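Local coordinates for arginine decarboxylase, A207R protein (Paramecium bursaria Chlorella virus 1, PDB 2NVA) that catalyses the pyridoxal 5'-phosphate-dependent decarboxylation of arginine to agmatine, as a viral member of the eukaryotic ornithine decarboxylase-like family, at residues A[75-79]-A[80-84]. Numbering follows the deposited sequence.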
ATOM      1  N   LYS A  75       9.956   3.380 -19.838  1.00 13.40           N
ATOM      2  CA  LYS A  75       9.198   2.646 -20.871  1.00 13.62           C
ATOM      3  C   LYS A  75       7.814   3.255 -21.124  1.00 13.56           C
ATOM      4  O   LYS A  75       7.396   3.383 -22.282  1.00 14.11           O
ATOM      5  CB  LYS A  75       9.038   1.175 -20.462  1.00 13.65           C
ATOM      6  CG  LYS A  75      10.335   0.389 -20.494  1.00 14.23           C
ATOM      7  CD  LYS A  75      10.144  -1.044 -19.962  1.00 16.31           C
ATOM      8  CE  LYS A  75      11.528  -1.689 -19.724  1.00 16.27           C
ATOM      9  NZ  LYS A  75      11.405  -3.179 -19.547  1.00 18.01           N
ATOM     10  N   LYS A  76       7.108   3.603 -20.043  1.00 13.80           N
ATOM     11  CA  LYS A  76       5.763   4.215 -20.126  1.00 14.46           C
ATOM     12  C   LYS A  76       5.801   5.494 -20.952  1.00 14.10           C
ATOM     13  O   LYS A  76       4.960   5.693 -21.815  1.00 14.00           O
ATOM     14  CB  LYS A  76       5.183   4.539 -18.733  1.00 15.00           C
ATOM     15  CG  LYS A  76       4.746   3.317 -17.947  1.00 15.95           C
ATOM     16  CD  LYS A  76       4.019   3.703 -16.649  1.00 17.40           C
ATOM     17  CE  LYS A  76       3.348   2.466 -15.992  1.00 18.00           C
ATOM     18  NZ  LYS A  76       4.356   1.473 -15.432  1.00 19.28           N
ATOM     19  N   VAL A  77       6.787   6.345 -20.668  1.00 13.66           N
ATOM     20  CA  VAL A  77       6.935   7.641 -21.335  1.00 13.44           C
ATOM     21  C   VAL A  77       7.322   7.469 -22.813  1.00 13.42           C
ATOM     22  O   VAL A  77       6.764   8.149 -23.701  1.00 13.08           O
ATOM     23  CB  VAL A  77       7.935   8.547 -20.559  1.00 13.27           C
ATOM     24  CG1 VAL A  77       8.278   9.821 -21.340  1.00 13.49           C
ATOM     25  CG2 VAL A  77       7.346   8.895 -19.179  1.00 14.61           C
ATOM     26  N   ILE A  78       8.261   6.558 -23.070  1.00 12.88           N
ATOM     27  CA  ILE A  78       8.675   6.242 -24.446  1.00 13.26           C
ATOM     28  C   ILE A  78       7.501   5.706 -25.278  1.00 13.59           C
ATOM     29  O   ILE A  78       7.302   6.101 -26.429  1.00 13.30           O
ATOM     30  CB  ILE A  78       9.896   5.275 -24.471  1.00 12.91           C
ATOM     31  CG1 ILE A  78      11.136   6.006 -23.934  1.00 12.58           C
ATOM     32  CG2 ILE A  78      10.141   4.721 -25.896  1.00 13.86           C
ATOM     33  CD1 ILE A  78      12.384   5.116 -23.776  1.00 13.38           C
ATOM     34  N   GLN A  79       6.709   4.836 -24.670  1.00 14.09           N
ATOM     35  CA  GLN A  79       5.527   4.272 -25.338  1.00 14.90           C
ATOM     36  C   GLN A  79       4.470   5.321 -25.726  1.00 14.59           C
ATOM     37  O   GLN A  79       3.706   5.107 -26.667  1.00 15.14           O
ATOM     38  CB  GLN A  79       4.918   3.143 -24.493  1.00 15.19           C
ATOM     39  CG  GLN A  79       5.384   1.729 -24.920  1.00 17.77           C
ATOM     40  CD  GLN A  79       6.586   1.181 -24.120  1.00 19.38           C
ATOM     41  OE1 GLN A  79       6.421   0.244 -23.299  1.00 18.26           O
ATOM     42  NE2 GLN A  79       7.793   1.764 -24.333  1.00 17.86           N
ATOM     43  N   ILE A  80       4.432   6.436 -24.999  1.00 14.37           N
ATOM     44  CA  ILE A  80       3.570   7.591 -25.296  1.00 14.88           C
ATOM     45  C   ILE A  80       4.056   8.333 -26.560  1.00 14.55           C
ATOM     46  O   ILE A  80       3.277   9.042 -27.225  1.00 14.69           O
ATOM     47  CB  ILE A  80       3.522   8.558 -24.052  1.00 14.66           C
ATOM     48  CG1 ILE A  80       2.740   7.936 -22.878  1.00 16.52           C
ATOM     49  CG2 ILE A  80       2.962   9.937 -24.397  1.00 16.40           C
ATOM     50  CD1 ILE A  80       1.295   7.492 -23.211  1.00 14.86           C
ATOM     51  N   GLY A  81       5.344   8.163 -26.890  1.00 13.89           N
ATOM     52  CA  GLY A  81       5.956   8.811 -28.053  1.00 13.45           C
ATOM     53  C   GLY A  81       6.896   9.966 -27.721  1.00 13.26           C
ATOM     54  O   GLY A  81       7.305  10.713 -28.608  1.00 13.48           O
ATOM     55  N   VAL A  82       7.264  10.098 -26.446  1.00 12.91           N
ATOM     56  CA  VAL A  82       8.153  11.164 -26.006  1.00 12.50           C
ATOM     57  C   VAL A  82       9.577  10.730 -26.307  1.00 12.40           C
ATOM     58  O   VAL A  82       9.920   9.563 -26.105  1.00 12.12           O
ATOM     59  CB  VAL A  82       8.016  11.402 -24.480  1.00 12.81           C
ATOM     60  CG1 VAL A  82       8.907  12.559 -24.005  1.00 13.26           C
ATOM     61  CG2 VAL A  82       6.559  11.650 -24.097  1.00 13.05           C
ATOM     62  N   SER A  83      10.402  11.660 -26.781  1.00 12.16           N
ATOM     63  CA  SER A  83      11.835  11.400 -26.926  1.00 12.18           C
ATOM     64  C   SER A  83      12.493  11.146 -25.570  1.00 12.20           C
ATOM     65  O   SER A  83      12.246  11.888 -24.627  1.00 12.09           O
ATOM     66  CB  SER A  83      12.534  12.585 -27.594  1.00 12.06           C
ATOM     67  OG  SER A  83      13.931  12.342 -27.665  1.00 12.25           O
ATOM     68  N   PRO A  84      13.325  10.095 -25.465  1.00 12.34           N
ATOM     69  CA  PRO A  84      14.097   9.887 -24.230  1.00 12.24           C
ATOM     70  C   PRO A  84      14.979  11.092 -23.856  1.00 12.09           C
ATOM     71  O   PRO A  84      15.373  11.218 -22.690  1.00 11.89           O
ATOM     72  CB  PRO A  84      14.963   8.667 -24.560  1.00 12.83           C
ATOM     73  CG  PRO A  84      14.180   7.925 -25.599  1.00 12.90           C
ATOM     74  CD  PRO A  84      13.561   9.017 -26.447  1.00 12.66           C
TER
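Gly81 and Val82 bond back to Val77 and Ile78 in the last turn of helix 71-80, in one continuous chain. Gly81 breaks the helix with a positive phi of 106°, and a Schellman motif forms. Gly81 N donates to Ile78 O at 2.9 Å, from well above the carbonyl plane, and shares its N-H weakly with Val77 O. Val82 N reaches back to Val77 O at 3.4 Å, a weak but fairly straight bond. Ile80 N makes weak bonds to both Lys76 O and Val77 O.

The side chains follow this turn. With chi1 at 171°, Val77 carries CG1 on the far side from its own amide N, which brings this methyl against Val82 CB at 3.5 Å. Val82 CG2 lies 3.7 Å from Val77 CG1. The two valine side chains meet at a slant on the buried side, against Phe66 of strand 65-68. Ile80 turns to helix 53-61 and touches Leu56 and Cys60. Further along, Ile78 CD1 meets Pro84 CG at 3.8 Å, with the side chains nearly at right angles.

Val77 O thus accepts three weak bonds, and the carbonyls of Lys76, Val77 and Ile78 are all used by amides of the turn. The apolar contacts sit beside this polar cap. The turn joins helix 71-80 to the loop before strand 87-89 in the TIM-barrel domain.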